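Side-chain contacts in SusD superfamily protein (Bacteroides vulgatus, PDB 3MYV), which probably binds polysaccharides at the bacterial outer membrane as a member of the SusD family: residues Glu180-Asn183 / Met187-Tyr190; Glu173-Met178 / Tyr190-Leu195. All blocks are in the same frame, centred on the assembly; numbering follows the deposited sequence. Where two conformers were deposited one is given.

Interaction 1 (Glu180-Asn183 / Met187-Tyr190); sequences EEKN and MNKY
Asn188 reaches from the start of helix 189-202 to the backbone of the preceding loop, where its amide nitrogen meets two successive carbonyls. Both hydrogen bonds are weak: ND2 lies 3.0 Å from Glu180 O but with a bent N-H...O angle of 125°, and 3.3 Å from Glu181 O. The stronger partner of ND2 is Tyr226 OH, to which the two carbonyls add weaker contacts. The other end of the amide faces its own helix, OD1 accepting the backbone N-H of Ala191 as an N-cap. A chi1 of 66° lifts the amide in between loop and helix start, and the rotation about CB-CG then sends OD1 to Ala191 N and ND2 to the loop. The fit is close, as Asn188 CB comes within 3.1 Å of Glu181 O.

Apolar contact centres on the aliphatic part of Glu180. Its CG packs 3.8 Å from Lys189 CD where the two side chains cross, and Glu180 CB and CD both come to 4.0 Å from Tyr190 CE2, the carboxylate turned 28° from the ring plane. Lys182 runs alongside the Asn188 amide, pointing the same way, and carries its ammonium group on to Ser225 O and the ring of Tyr226.

Charge contributes less directly. Glu180 OE2 and Lys189 NZ are 4.6 Å apart, beyond a salt bridge, so any attraction is probably softened by solvent. Replacing Asn188 by an alanine is likely to leave Ala191 N without its cap and Tyr226 and the carbonyls of Glu180 and Glu181 without their common donor, so that the loop could shift. The buried amide thus serves two backbones at once, its acceptor closing the helix start and its donor drawing in the loop, while the charged chains contribute mainly through their methylenes.

Interaction 2 (Glu173-Met178 / Tyr190-Leu195); sequences EAVTLM and YAARAL
Val175 and Met178 converge on the methyl group of Ala192, which forms the tight centre of this buried contact. The selenium of Met178, a selenomethionine and the first residue past the end of helix 160-177, lies 3.5 Å from Ala192 CB. Its chain bends at the last torsion (chi3 82°), which keeps the terminal CE near the same methyl, 4.1 Å from Ala192 CB. From the last turn of helix 160-177, Val175 CG2 approaches Ala192 CB at 3.9 Å. The small alanine lets the backbones come close, with Val175 CA and Ala192 CA 6.2 Å apart.

Beside this centre, both valine methyls press on the first part of the Arg193 side chain. A chi1 of 166° sets Val175 CG1 anti to the backbone N and leaves both methyls facing Arg193 CG, with CG1 at 3.6 Å from it; the two side chains cross at about a right angle. Only the methylenes of the arginine serve here: the guanidinium leads away to helix 206-223, where NH1 forms a salt bridge with Asp219.

The outer side of helix 160-177 is different in character. Glu173 and Thr176 are exposed and stay clear of helix 189-202; Thr176 turns its hydroxyl back on its own helix, OG1 donating to Glu173 O at 2.7 Å, in the carbonyl plane and on a lone pair. Val175, partly exposed, stands between this wet surface and the packed seam.

Two consecutive helices running in roughly opposite directions, in close contact around an alanine and joined by an eleven-residue connection, make a helical hairpin, an arrangement consistent with the TPR-like helical scaffold of SusD proteins.

From the N terminus, the chain runs along helix 160-177, whose C-terminal end, with Met178 just past it, provides the first half of interaction 2, then passes through 180-183, the loop half of interaction 1, before entering helix 189-202. Interaction 1 closes the smaller loop, with three residues between its segments; interaction 2 closes a larger one that encloses it, so the two nest without crossing. Both end on helix 189-202 and share Tyr190. They also touch: Met178 CE packs 3.4 Å from Asn188 O, and Lys189 CD lies 3.6 Å from Met178 O. One contact ties the connecting loop to the helix start, the other ties the two helices together.

Interaction 1 (Glu180-Asn183 / Met187-Tyr190)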
ATOM      1  N   GLU A 180     -20.509   4.256  -6.945  1.00 21.63           N
ATOM      2  CA  GLU A 180     -19.827   5.381  -6.300  1.00 23.43           C
ATOM      3  C   GLU A 180     -20.191   5.543  -4.843  1.00 21.77           C
ATOM      4  O   GLU A 180     -19.491   6.260  -4.123  1.00 20.61           O
ATOM      5  CB  GLU A 180     -20.116   6.686  -7.040  1.00 25.07           C
ATOM      6  CG  GLU A 180     -19.490   6.683  -8.415  1.00 30.14           C
ATOM      7  CD  GLU A 180     -19.528   8.015  -9.092  1.00 41.80           C
ATOM      8  OE1 GLU A 180     -20.520   8.761  -8.853  1.00 35.66           O
ATOM      9  OE2 GLU A 180     -18.561   8.285  -9.863  1.00 39.73           O
ATOM     10  N   GLU A 181     -21.274   4.902  -4.392  1.00 22.49           N
ATOM     11  CA  GLU A 181     -21.660   5.034  -2.986  0.50 22.01           C
ATOM     12  C   GLU A 181     -20.537   4.533  -2.058  1.00 22.98           C
ATOM     13  O   GLU A 181     -19.761   3.615  -2.386  1.00 20.61           O
ATOM     14  CB  GLU A 181     -22.992   4.339  -2.664  0.50 23.41           C
ATOM     15  CG  GLU A 181     -24.215   4.862  -3.446  0.50 23.91           C
ATOM     16  CD  GLU A 181     -24.413   6.377  -3.391  0.50 29.74           C
ATOM     17  OE1 GLU A 181     -24.504   6.956  -2.286  0.50 25.52           O
ATOM     18  OE2 GLU A 181     -24.497   6.993  -4.474  0.50 32.31           O
ATOM     19  N   LYS A 182     -20.430   5.187  -0.912  1.00 20.37           N
ATOM     20  CA  LYS A 182     -19.436   4.829   0.065  1.00 21.86           C
ATOM     21  C   LYS A 182     -19.885   3.608   0.851  1.00 20.78           C
ATOM     22  O   LYS A 182     -21.050   3.509   1.248  1.00 18.23           O
ATOM     23  CB  LYS A 182     -19.219   5.998   1.020  1.00 24.11           C
ATOM     24  CG  LYS A 182     -18.468   7.153   0.376  1.00 26.88           C
ATOM     25  CD  LYS A 182     -18.443   8.368   1.295  1.00 30.30           C
ATOM     26  CE  LYS A 182     -17.945   9.618   0.559  1.00 31.56           C
ATOM     27  NZ  LYS A 182     -18.165  10.873   1.334  1.00 31.20           N
ATOM     28  N   ASN A 183     -18.951   2.706   1.119  1.00 18.62           N
ATOM     29  CA  ASN A 183     -19.217   1.587   2.008  1.00 21.88           C
ATOM     30  C   ASN A 183     -17.995   1.436   2.887  1.00 19.91           C
ATOM     31  O   ASN A 183     -17.010   0.845   2.472  1.00 19.24           O
ATOM     32  CB  ASN A 183     -19.486   0.301   1.215  1.00 23.19           C
ATOM     33  CG  ASN A 183     -20.029  -0.831   2.094  1.00 25.30           C
ATOM     34  OD1 ASN A 183     -20.372  -0.630   3.261  1.00 34.68           O
ATOM     35  ND2 ASN A 183     -20.123  -2.008   1.527  1.00 31.73           N
HETATM   36  N   MSE A 187     -13.851  -1.084  -0.745  1.00 15.49           N
HETATM   37  CA  MSE A 187     -13.583  -0.263  -1.909  1.00 15.90           C
HETATM   38  C   MSE A 187     -14.896   0.042  -2.638  1.00 17.49           C
HETATM   39  O   MSE A 187     -15.745  -0.843  -2.806  1.00 16.94           O
HETATM   40  CB  MSE A 187     -12.620  -0.990  -2.874  1.00 12.20           C
HETATM   41  CG  MSE A 187     -11.199  -1.035  -2.347  1.00 13.12           C
HETATM   42 SE   MSE A 187      -9.909  -1.666  -3.589  0.75 14.39          SE
HETATM   43  CE  MSE A 187     -10.145  -3.551  -3.289  1.00 18.01           C
ATOM     44  N   ASN A 188     -15.025   1.283  -3.086  1.00 17.40           N
ATOM     45  CA  ASN A 188     -16.058   1.694  -4.032  1.00 17.16           C
ATOM     46  C   ASN A 188     -15.379   2.156  -5.327  1.00 19.16           C
ATOM     47  O   ASN A 188     -14.171   2.006  -5.480  1.00 16.54           O
ATOM     48  CB  ASN A 188     -16.943   2.803  -3.453  1.00 14.56           C
ATOM     49  CG  ASN A 188     -16.186   4.118  -3.227  1.00 16.41           C
ATOM     50  OD1 ASN A 188     -14.976   4.164  -3.344  1.00 14.65           O
ATOM     51  ND2 ASN A 188     -16.918   5.185  -2.918  1.00 16.46           N
ATOM     52  N   LYS A 189     -16.148   2.717  -6.249  1.00 18.59           N
ATOM     53  CA  LYS A 189     -15.605   3.111  -7.565  1.00 16.05           C
ATOM     54  C   LYS A 189     -14.457   4.105  -7.425  1.00 14.07           C
ATOM     55  O   LYS A 189     -13.456   4.010  -8.133  1.00 13.05           O
ATOM     56  CB  LYS A 189     -16.717   3.687  -8.443  1.00 15.56           C
ATOM     57  CG  LYS A 189     -16.323   3.910  -9.899  1.00 16.72           C
ATOM     58  CD  LYS A 189     -17.550   4.395 -10.689  1.00 20.63           C
ATOM     59  CE  LYS A 189     -17.161   4.795 -12.082  1.00 22.89           C
ATOM     60  NZ  LYS A 189     -18.326   4.888 -12.946  1.00 20.82           N
ATOM     61  N   TYR A 190     -14.573   5.045  -6.490  1.00 13.78           N
ATOM     62  CA  TYR A 190     -13.481   5.975  -6.269  1.00 12.41           C
ATOM     63  C   TYR A 190     -12.181   5.306  -5.851  1.00 12.40           C
ATOM     64  O   TYR A 190     -11.116   5.646  -6.378  1.00 13.37           O
ATOM     65  CB  TYR A 190     -13.864   7.043  -5.264  1.00 16.35           C
ATOM     66  CG  TYR A 190     -14.787   8.100  -5.782  1.00 16.57           C
ATOM     67  CD1 TYR A 190     -14.289   9.290  -6.320  1.00 20.21           C
ATOM     68  CD2 TYR A 190     -16.156   7.967  -5.637  1.00 20.67           C
ATOM     69  CE1 TYR A 190     -15.153  10.286  -6.766  1.00 22.17           C
ATOM     70  CE2 TYR A 190     -17.022   8.953  -6.054  1.00 22.27           C
ATOM     71  CZ  TYR A 190     -16.520  10.100  -6.619  1.00 27.64           C
ATOM     72  OH  TYR A 190     -17.404  11.059  -7.022  1.00 35.26           O
TER

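Interaction 2 (Glu173-Met178 / Tyr190-Leu195)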
ATOM      1  N   GLU A 173     -12.112  -2.789 -16.133  1.00 20.38           N
ATOM      2  CA  GLU A 173     -13.465  -3.330 -16.185  1.00 19.95           C
ATOM      3  C   GLU A 173     -14.226  -3.153 -14.856  1.00 18.69           C
ATOM      4  O   GLU A 173     -15.404  -2.756 -14.863  1.00 19.02           O
ATOM      5  CB  GLU A 173     -13.465  -4.781 -16.656  1.00 19.77           C
ATOM      6  CG  GLU A 173     -14.856  -5.325 -16.800  1.00 22.06           C
ATOM      7  CD  GLU A 173     -14.924  -6.763 -17.259  1.00 29.56           C
ATOM      8  OE1 GLU A 173     -13.872  -7.349 -17.626  1.00 26.49           O
ATOM      9  OE2 GLU A 173     -16.055  -7.296 -17.240  1.00 30.55           O
ATOM     10  N   ALA A 174     -13.566  -3.432 -13.738  1.00 15.80           N
ATOM     11  CA  ALA A 174     -14.166  -3.283 -12.402  1.00 17.41           C
ATOM     12  C   ALA A 174     -14.780  -1.896 -12.207  1.00 17.35           C
ATOM     13  O   ALA A 174     -15.926  -1.753 -11.736  1.00 17.35           O
ATOM     14  CB  ALA A 174     -13.125  -3.561 -11.300  1.00 18.39           C
ATOM     15  N   VAL A 175     -14.006  -0.875 -12.565  1.00 18.91           N
ATOM     16  CA  VAL A 175     -14.432   0.510 -12.434  1.00 18.93           C
ATOM     17  C   VAL A 175     -15.754   0.718 -13.165  1.00 19.56           C
ATOM     18  O   VAL A 175     -16.639   1.400 -12.653  1.00 21.33           O
ATOM     19  CB  VAL A 175     -13.342   1.500 -12.933  1.00 18.72           C
ATOM     20  CG1 VAL A 175     -13.952   2.942 -13.123  1.00 17.80           C
ATOM     21  CG2 VAL A 175     -12.150   1.545 -11.944  1.00 15.03           C
ATOM     22  N   THR A 176     -15.916   0.120 -14.354  1.00 19.72           N
ATOM     23  CA  THR A 176     -17.137   0.365 -15.112  1.00 18.93           C
ATOM     24  C   THR A 176     -18.345  -0.270 -14.422  1.00 19.19           C
ATOM     25  O   THR A 176     -19.455   0.176 -14.638  1.00 21.66           O
ATOM     26  CB  THR A 176     -17.062  -0.142 -16.586  1.00 21.39           C
ATOM     27  OG1 THR A 176     -17.021  -1.571 -16.611  1.00 19.02           O
ATOM     28  CG2 THR A 176     -15.827   0.454 -17.323  1.00 21.83           C
ATOM     29  N   LEU A 177     -18.130  -1.316 -13.624  1.00 20.28           N
ATOM     30  CA  LEU A 177     -19.226  -2.021 -12.933  1.00 18.44           C
ATOM     31  C   LEU A 177     -19.610  -1.481 -11.553  1.00 19.25           C
ATOM     32  O   LEU A 177     -20.696  -1.772 -11.068  1.00 18.50           O
ATOM     33  CB  LEU A 177     -18.860  -3.494 -12.747  1.00 18.36           C
ATOM     34  CG  LEU A 177     -18.610  -4.276 -14.036  1.00 21.38           C
ATOM     35  CD1 LEU A 177     -18.249  -5.712 -13.701  1.00 14.86           C
ATOM     36  CD2 LEU A 177     -19.834  -4.175 -14.937  1.00 25.87           C
HETATM   37  N   MSE A 178     -18.708  -0.746 -10.909  1.00 19.33           N
HETATM   38  CA  MSE A 178     -18.827  -0.419  -9.483  1.00 19.67           C
HETATM   39  C   MSE A 178     -19.675   0.815  -9.148  1.00 21.13           C
HETATM   40  O   MSE A 178     -19.849   1.719  -9.963  1.00 20.79           O
HETATM   41  CB  MSE A 178     -17.416  -0.271  -8.884  1.00 18.53           C
HETATM   42  CG  MSE A 178     -16.718  -1.614  -8.697  1.00 18.83           C
HETATM   43 SE   MSE A 178     -14.891  -1.403  -8.203  0.75 14.38          SE
HETATM   44  CE  MSE A 178     -15.254  -1.113  -6.315  1.00 16.67           C
ATOM     45  N   TYR A 190     -14.573   5.045  -6.490  1.00 13.78           N
ATOM     46  CA  TYR A 190     -13.481   5.975  -6.269  1.00 12.41           C
ATOM     47  C   TYR A 190     -12.181   5.306  -5.851  1.00 12.40           C
ATOM     48  O   TYR A 190     -11.116   5.646  -6.378  1.00 13.37           O
ATOM     49  CB  TYR A 190     -13.864   7.043  -5.264  1.00 16.35           C
ATOM     50  CG  TYR A 190     -14.787   8.100  -5.782  1.00 16.57           C
ATOM     51  CD1 TYR A 190     -14.289   9.290  -6.320  1.00 20.21           C
ATOM     52  CD2 TYR A 190     -16.156   7.967  -5.637  1.00 20.67           C
ATOM     53  CE1 TYR A 190     -15.153  10.286  -6.766  1.00 22.17           C
ATOM     54  CE2 TYR A 190     -17.022   8.953  -6.054  1.00 22.27           C
ATOM     55  CZ  TYR A 190     -16.520  10.100  -6.619  1.00 27.64           C
ATOM     56  OH  TYR A 190     -17.404  11.059  -7.022  1.00 35.26           O
ATOM     57  N   ALA A 191     -12.261   4.375  -4.900  1.00 13.88           N
ATOM     58  CA  ALA A 191     -11.126   3.592  -4.445  1.00 12.90           C
ATOM     59  C   ALA A 191     -10.492   2.850  -5.590  1.00 12.21           C
ATOM     60  O   ALA A 191      -9.249   2.840  -5.768  1.00 12.90           O
ATOM     61  CB  ALA A 191     -11.583   2.571  -3.340  1.00 13.33           C
ATOM     62  N   ALA A 192     -11.333   2.167  -6.354  1.00 12.11           N
ATOM     63  CA  ALA A 192     -10.837   1.388  -7.493  1.00 12.15           C
ATOM     64  C   ALA A 192     -10.107   2.239  -8.535  1.00 14.56           C
ATOM     65  O   ALA A 192      -9.096   1.795  -9.092  1.00 13.13           O
ATOM     66  CB  ALA A 192     -12.005   0.603  -8.179  1.00 10.33           C
ATOM     67  N   ARG A 193     -10.624   3.440  -8.817  1.00 13.63           N
ATOM     68  CA  ARG A 193      -9.936   4.367  -9.723  1.00 14.60           C
ATOM     69  C   ARG A 193      -8.629   4.882  -9.102  1.00 14.45           C
ATOM     70  O   ARG A 193      -7.634   5.015  -9.796  1.00 12.82           O
ATOM     71  CB  ARG A 193     -10.845   5.557 -10.104  1.00 14.33           C
ATOM     72  CG  ARG A 193     -12.123   5.134 -10.867  1.00 14.34           C
ATOM     73  CD  ARG A 193     -13.112   6.285 -10.937  1.00 14.78           C
ATOM     74  NE  ARG A 193     -12.643   7.349 -11.814  1.00 14.16           N
ATOM     75  CZ  ARG A 193     -13.072   8.602 -11.776  1.00 19.71           C
ATOM     76  NH1 ARG A 193     -13.937   9.013 -10.834  1.00 17.46           N
ATOM     77  NH2 ARG A 193     -12.619   9.459 -12.668  1.00 18.89           N
ATOM     78  N   ALA A 194      -8.620   5.139  -7.793  1.00 11.97           N
ATOM     79  CA  ALA A 194      -7.393   5.577  -7.137  1.00 12.50           C
ATOM     80  C   ALA A 194      -6.316   4.480  -7.272  1.00 14.93           C
ATOM     81  O   ALA A 194      -5.156   4.765  -7.593  1.00 11.96           O
ATOM     82  CB  ALA A 194      -7.659   5.949  -5.653  1.00 11.94           C
ATOM     83  N   LEU A 195      -6.709   3.222  -7.040  1.00 16.25           N
ATOM     84  CA  LEU A 195      -5.778   2.102  -7.128  1.00 15.50           C
ATOM     85  C   LEU A 195      -5.240   1.957  -8.572  1.00 14.21           C
ATOM     86  O   LEU A 195      -4.036   1.749  -8.784  1.00 11.96           O
ATOM     87  CB  LEU A 195      -6.460   0.801  -6.655  1.00 14.89           C
ATOM     88  CG  LEU A 195      -5.657  -0.495  -6.709  1.00 14.64           C
ATOM     89  CD1 LEU A 195      -4.349  -0.396  -5.949  1.00 11.81           C
ATOM     90  CD2 LEU A 195      -6.480  -1.700  -6.209  1.00 12.22           C
TER